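Local structure of NAD(P)H-flavin oxidoreductase (Agrobacterium tumefaciens str. C58, 2FRE) at residues A[2-14]-A[177-189]. The protein probably uses NAD(P)H to reduce flavin or related substrates through its bound FMN, as a nitroreductase-family oxidoreductase. Sequence-based numbering, arbitrary orientation.
Sequences TNSNNRQSEYPVD and REVPSKRVPLADV. With FMN (flavin mononucleotide), chain C.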
loop_
_atom_site.group_PDB
_atom_site.type_symbol
_atom_site.label_atom_id
_atom_site.label_comp_id
_atom_site.label_asym_id
_atom_site.label_seq_id
_atom_site.Cartn_x
_atom_site.Cartn_y
_atom_site.Cartn_z
ATOM N N THR A 2 0.919 2.698 22.108
ATOM C CA THR A 2 1.301 1.301 22.007
ATOM C C THR A 2 2.836 1.164 22.115
ATOM O O THR A 2 3.564 1.973 21.548
ATOM C CB THR A 2 0.771 0.755 20.672
ATOM O OG1 THR A 2 -0.580 1.209 20.487
ATOM C CG2 THR A 2 0.794 -0.754 20.634
ATOM N N ASN A 3 3.306 0.163 22.870
ATOM C CA ASN A 3 4.722 -0.237 22.881
ATOM C C ASN A 3 4.826 -1.658 22.339
ATOM O O ASN A 3 4.297 -2.594 22.943
ATOM C CB ASN A 3 5.313 -0.199 24.290
ATOM C CG ASN A 3 5.341 1.196 24.869
ATOM O OD1 ASN A 3 6.125 2.046 24.442
ATOM N ND2 ASN A 3 4.495 1.435 25.859
ATOM N N SER A 4 5.503 -1.819 21.204
ATOM C CA SER A 4 5.659 -3.136 20.582
ATOM C C SER A 4 6.800 -3.118 19.576
ATOM O O SER A 4 6.998 -2.131 18.879
ATOM C CB SER A 4 4.348 -3.557 19.898
ATOM O OG SER A 4 4.270 -4.968 19.797
ATOM N N ASN A 5 7.563 -4.212 19.522
ATOM C CA ASN A 5 8.649 -4.367 18.545
ATOM C C ASN A 5 9.670 -3.224 18.555
ATOM O O ASN A 5 10.046 -2.713 17.501
ATOM C CB ASN A 5 8.087 -4.558 17.143
ATOM C CG ASN A 5 9.117 -5.132 16.186
ATOM O OD1 ASN A 5 10.024 -5.867 16.600
ATOM N ND2 ASN A 5 9.006 -4.779 14.906
ATOM N N ASN A 6 10.099 -2.843 19.758
ATOM C CA ASN A 6 11.072 -1.761 19.987
ATOM C C ASN A 6 10.591 -0.455 19.364
ATOM O O ASN A 6 11.391 0.386 18.979
ATOM C CB ASN A 6 12.466 -2.156 19.450
ATOM C CG ASN A 6 13.640 -1.534 20.246
ATOM O OD1 ASN A 6 13.537 -0.466 20.871
ATOM N ND2 ASN A 6 14.749 -2.238 20.240
ATOM N N ARG A 7 9.275 -0.296 19.272
ATOM C CA ARG A 7 8.672 0.904 18.711
ATOM C C ARG A 7 7.539 1.394 19.597
ATOM O O ARG A 7 6.852 0.613 20.245
ATOM C CB ARG A 7 8.108 0.645 17.309
ATOM C CG ARG A 7 9.124 0.316 16.268
ATOM C CD ARG A 7 8.461 -0.341 15.044
ATOM N NE ARG A 7 9.316 -0.245 13.861
ATOM C CZ ARG A 7 9.034 -0.769 12.665
ATOM N NH1 ARG A 7 7.945 -1.502 12.469
ATOM N NH2 ARG A 7 9.855 -0.561 11.650
ATOM N N GLN A 8 7.335 2.700 19.583
ATOM C CA GLN A 8 6.299 3.321 20.351
ATOM C C GLN A 8 5.515 4.226 19.420
ATOM O O GLN A 8 6.080 5.048 18.707
ATOM C CB GLN A 8 6.876 4.150 21.492
ATOM C CG GLN A 8 5.788 4.715 22.385
ATOM C CD GLN A 8 6.314 5.527 23.560
ATOM O OE1 GLN A 8 6.358 6.764 23.509
ATOM N NE2 GLN A 8 6.654 4.851 24.625
ATOM N N SER A 9 4.216 4.069 19.429
ATOM C CA SER A 9 3.382 4.874 18.563
ATOM C C SER A 9 2.849 5.978 19.441
ATOM O O SER A 9 2.796 5.827 20.666
ATOM C CB SER A 9 2.229 4.048 18.051
ATOM O OG SER A 9 1.383 3.742 19.150
ATOM N N GLU A 10 2.442 7.079 18.833
ATOM C CA GLU A 10 1.865 8.192 19.592
ATOM C C GLU A 10 0.386 7.936 19.964
ATOM O O GLU A 10 -0.118 8.501 20.937
ATOM C CB GLU A 10 2.009 9.472 18.794
ATOM C CG GLU A 10 3.457 9.821 18.475
ATOM C CD GLU A 10 3.574 10.853 17.372
ATOM O OE1 GLU A 10 3.970 10.475 16.242
ATOM O OE2 GLU A 10 3.236 12.026 17.650
ATOM N N TYR A 11 -0.277 7.074 19.193
ATOM C CA TYR A 11 -1.714 6.736 19.354
ATOM C C TYR A 11 -1.899 5.218 19.445
ATOM O O TYR A 11 -0.986 4.475 19.068
ATOM C CB TYR A 11 -2.480 7.324 18.176
ATOM C CG TYR A 11 -2.329 8.816 18.175
ATOM C CD1 TYR A 11 -3.145 9.609 18.964
ATOM C CD2 TYR A 11 -1.303 9.430 17.473
ATOM C CE1 TYR A 11 -2.978 10.971 19.010
ATOM C CE2 TYR A 11 -1.142 10.797 17.504
ATOM C CZ TYR A 11 -1.967 11.557 18.276
ATOM O OH TYR A 11 -1.783 12.924 18.321
ATOM N N PRO A 12 -3.058 4.736 19.957
ATOM C CA PRO A 12 -3.231 3.281 20.172
ATOM C C PRO A 12 -3.438 2.455 18.882
ATOM O O PRO A 12 -4.473 1.806 18.702
ATOM C CB PRO A 12 -4.483 3.220 21.033
ATOM C CG PRO A 12 -5.280 4.411 20.576
ATOM C CD PRO A 12 -4.262 5.484 20.372
ATOM N N VAL A 13 -2.452 2.485 17.999
ATOM C CA VAL A 13 -2.479 1.666 16.806
ATOM C C VAL A 13 -2.483 0.186 17.163
ATOM O O VAL A 13 -1.988 -0.216 18.226
ATOM C CB VAL A 13 -1.260 1.925 15.879
ATOM C CG1 VAL A 13 -1.253 3.355 15.378
ATOM C CG2 VAL A 13 0.068 1.589 16.593
ATOM N N ASP A 14 -3.029 -0.622 16.255
ATOM C CA ASP A 14 -2.956 -2.058 16.393
ATOM C C ASP A 14 -1.486 -2.416 16.398
ATOM O O ASP A 14 -0.732 -1.894 15.586
ATOM C CB ASP A 14 -3.652 -2.780 15.249
ATOM C CG ASP A 14 -3.844 -4.255 15.536
ATOM O OD1 ASP A 14 -2.837 -4.985 15.631
ATOM O OD2 ASP A 14 -5.008 -4.673 15.688
ATOM N N ARG A 177 22.319 -2.847 11.711
ATOM C CA ARG A 177 21.063 -2.262 11.206
ATOM C C ARG A 177 19.863 -3.149 11.410
ATOM O O ARG A 177 18.757 -2.806 10.992
ATOM C CB ARG A 177 21.184 -1.962 9.713
ATOM C CG ARG A 177 22.101 -0.819 9.446
ATOM C CD ARG A 177 22.380 -0.622 7.967
ATOM N NE ARG A 177 22.952 0.706 7.772
ATOM C CZ ARG A 177 24.170 1.077 8.172
ATOM N NH1 ARG A 177 24.986 0.233 8.794
ATOM N NH2 ARG A 177 24.588 2.315 7.949
ATOM N N GLU A 178 20.073 -4.301 12.029
ATOM C CA GLU A 178 19.012 -5.248 12.248
ATOM C C GLU A 178 18.184 -4.817 13.468
ATOM O O GLU A 178 18.163 -5.484 14.484
ATOM C CB GLU A 178 19.606 -6.650 12.396
ATOM C CG GLU A 178 18.608 -7.754 12.334
ATOM C CD GLU A 178 18.203 -8.171 10.910
ATOM O OE1 GLU A 178 18.239 -7.349 9.944
ATOM O OE2 GLU A 178 17.800 -9.342 10.786
ATOM N N VAL A 179 17.483 -3.693 13.340
ATOM C CA VAL A 179 16.698 -3.138 14.441
ATOM C C VAL A 179 15.530 -2.386 13.814
ATOM O O VAL A 179 15.703 -1.748 12.769
ATOM C CB VAL A 179 17.558 -2.240 15.370
ATOM C CG1 VAL A 179 18.078 -1.030 14.635
ATOM C CG2 VAL A 179 16.763 -1.789 16.578
ATOM N N PRO A 180 14.314 -2.520 14.381
ATOM C CA PRO A 180 13.198 -1.886 13.685
ATOM C C PRO A 180 13.365 -0.364 13.588
ATOM O O PRO A 180 13.699 0.314 14.577
ATOM C CB PRO A 180 11.975 -2.303 14.520
ATOM C CG PRO A 180 12.445 -3.582 15.175
ATOM C CD PRO A 180 13.849 -3.268 15.557
ATOM N N SER A 181 13.159 0.144 12.376
ATOM C CA SER A 181 13.262 1.556 12.100
ATOM C C SER A 181 12.201 2.362 12.838
ATOM O O SER A 181 11.149 1.839 13.255
ATOM C CB SER A 181 13.116 1.786 10.592
ATOM O OG SER A 181 11.906 1.204 10.140
ATOM N N LYS A 182 12.485 3.650 12.965
ATOM C CA LYS A 182 11.550 4.619 13.537
ATOM C C LYS A 182 10.851 5.452 12.449
ATOM O O LYS A 182 11.096 5.280 11.240
ATOM C CB LYS A 182 12.302 5.566 14.496
ATOM C CG LYS A 182 13.131 4.882 15.542
ATOM C CD LYS A 182 12.341 3.976 16.485
ATOM C CE LYS A 182 13.207 3.603 17.713
ATOM N NZ LYS A 182 12.529 2.867 18.852
ATOM N N ARG A 183 9.968 6.347 12.884
ATOM C CA ARG A 183 9.243 7.252 11.961
ATOM C C ARG A 183 9.283 8.653 12.506
ATOM O O ARG A 183 9.560 8.861 13.694
ATOM C CB ARG A 183 7.787 6.813 11.800
ATOM C CG ARG A 183 7.607 5.472 11.159
ATOM C CD ARG A 183 8.025 5.400 9.694
ATOM N NE ARG A 183 7.734 4.054 9.203
ATOM C CZ ARG A 183 8.508 2.985 9.393
ATOM N NH1 ARG A 183 9.691 3.079 9.962
ATOM N NH2 ARG A 183 8.120 1.816 8.944
ATOM N N VAL A 184 9.024 9.625 11.637
ATOM C CA VAL A 184 8.870 11.003 12.067
ATOM C C VAL A 184 7.592 11.110 12.898
ATOM O O VAL A 184 6.701 10.258 12.773
ATOM C CB VAL A 184 8.817 11.982 10.858
ATOM C CG1 VAL A 184 10.055 11.818 10.000
ATOM C CG2 VAL A 184 7.556 11.790 10.027
ATOM N N PRO A 185 7.495 12.141 13.751
ATOM C CA PRO A 185 6.229 12.428 14.440
ATOM C C PRO A 185 5.036 12.517 13.470
ATOM O O PRO A 185 5.171 13.050 12.362
ATOM C CB PRO A 185 6.499 13.790 15.097
ATOM C CG PRO A 185 7.925 13.813 15.321
ATOM C CD PRO A 185 8.543 13.095 14.150
ATOM N N LEU A 186 3.891 11.965 13.879
ATOM C CA LEU A 186 2.672 12.006 13.081
ATOM C C LEU A 186 2.385 13.425 12.599
ATOM O O LEU A 186 2.055 13.627 11.457
ATOM C CB LEU A 186 1.473 11.447 13.863
ATOM C CG LEU A 186 0.150 11.406 13.077
ATOM C CD1 LEU A 186 0.326 10.697 11.745
ATOM C CD2 LEU A 186 -0.967 10.760 13.887
ATOM N N ALA A 187 2.560 14.413 13.472
ATOM C CA ALA A 187 2.297 15.800 13.105
ATOM C C ALA A 187 3.168 16.328 11.960
ATOM O O ALA A 187 2.794 17.301 11.318
ATOM C CB ALA A 187 2.421 16.694 14.314
ATOM N N ASP A 188 4.282 15.667 11.664
ATOM C CA ASP A 188 5.113 16.069 10.548
ATOM C C ASP A 188 4.554 15.612 9.197
ATOM O O ASP A 188 5.068 16.011 8.151
ATOM C CB ASP A 188 6.543 15.539 10.705
ATOM C CG ASP A 188 7.298 16.201 11.840
ATOM O OD1 ASP A 188 6.715 17.021 12.563
ATOM O OD2 ASP A 188 8.487 15.889 11.987
ATOM N N VAL A 189 3.542 14.758 9.204
ATOM C CA VAL A 189 2.988 14.252 7.948
ATOM C C VAL A 189 1.465 14.354 7.838
ATOM O O VAL A 189 0.933 14.154 6.750
ATOM C CB VAL A 189 3.401 12.787 7.637
ATOM C CG1 VAL A 189 4.924 12.652 7.562
ATOM C CG2 VAL A 189 2.808 11.788 8.638
HETATM N N1 FMN C . 15.930 -2.202 2.033
HETATM C C2 FMN C . 17.195 -2.597 1.599
HETATM O O2 FMN C . 18.004 -3.070 2.405
HETATM N N3 FMN C . 17.565 -2.446 0.275
HETATM C C4 FMN C . 16.706 -1.927 -0.656
HETATM O O4 FMN C . 16.991 -2.017 -1.867
HETATM C C4A FMN C . 15.425 -1.531 -0.214
HETATM N N5 FMN C . 14.521 -0.996 -1.116
HETATM C C5A FMN C . 13.243 -0.683 -0.683
HETATM C C6 FMN C . 12.332 -0.184 -1.598
HETATM C C7 FMN C . 11.047 0.133 -1.208
HETATM C C7M FMN C . 10.029 0.157 -2.315
HETATM C C8 FMN C . 10.651 -0.023 0.124
HETATM C C8M FMN C . 9.194 -0.227 0.466
HETATM C C9 FMN C . 11.558 -0.520 1.051
HETATM C C9A FMN C . 12.870 -0.831 0.649
HETATM N N10 FMN C . 13.782 -1.309 1.566
HETATM C C10 FMN C . 15.048 -1.676 1.126
HETATM C "C1'" FMN C . 13.451 -1.395 3.035
HETATM C "C2'" FMN C . 13.143 -0.058 3.706
HETATM O "O2'" FMN C . 14.325 0.658 4.045
HETATM C "C3'" FMN C . 12.267 -0.288 4.935
HETATM O "O3'" FMN C . 11.007 -0.811 4.531
HETATM C "C4'" FMN C . 12.105 0.994 5.742
HETATM O "O4'" FMN C . 13.349 1.394 6.292
HETATM C "C5'" FMN C . 11.083 0.876 6.867
HETATM O "O5'" FMN C . 11.457 -0.135 7.790
HETATM P P FMN C . 10.466 -1.355 8.137
HETATM O O1P FMN C . 9.315 -0.757 8.928
HETATM O O2P FMN C . 9.929 -1.953 6.846
HETATM O O3P FMN C . 11.274 -2.356 8.917
HETATM O O HOH W 1 13.669 0.122 17.271
HETATM O O HOH W 2 2.759 14.063 16.256
#
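Arg7 reaches from the N-terminal hairpin to the loop 177-189, its side chain stretched out nearly straight, and shows how one guanidinium can serve both backbone and cofactor. Arg7 NE donates to Ser181 O in that carbonyl's plane (2.8 Å), though the oxygen lies somewhat off the guanidinium plane, while Pro180 CB lies over one guanidinium face. At the edge, Arg7 NH2 meets FMN O1P (2.8 Å), with weak bonds to Ser181 O and OG. The NH1 end is held by the carbonyls of Leu18 and Arg20. Ser181 OG donates to FMN O5' (2.7 Å) and accepts from Arg183 NH1. Arg183 bends at chi2 (-67°), which brings Arg183 NH2 edge-on to the same FMN O1P (2.8 Å), so one phosphate oxygen takes two arginines. This is the phosphate end of the FMN site in a nitroreductase-type dimer, whose second subunit contributes Trp45 against Arg7 and Asn51 to Lys182 O. At the hairpin's type I' turn, Ser4 to Arg7, Pro180 CG lodges against the Asn5 amide, whose ND2 is bonded to Leu18 O. Lys182 NZ grips Asn6 O (2.7 Å), which also accepts from a water shared with Pro180 O. Farther along, Glu10 OE1 offers its syn lone pair to Leu186 N (2.8 Å, 171°); OE2 is linked through a second water to Ala187 N. The side chain of the same Leu186 touches Tyr11, CD2 to CE2 at 3.6 Å, the two crossing nearly at right angles.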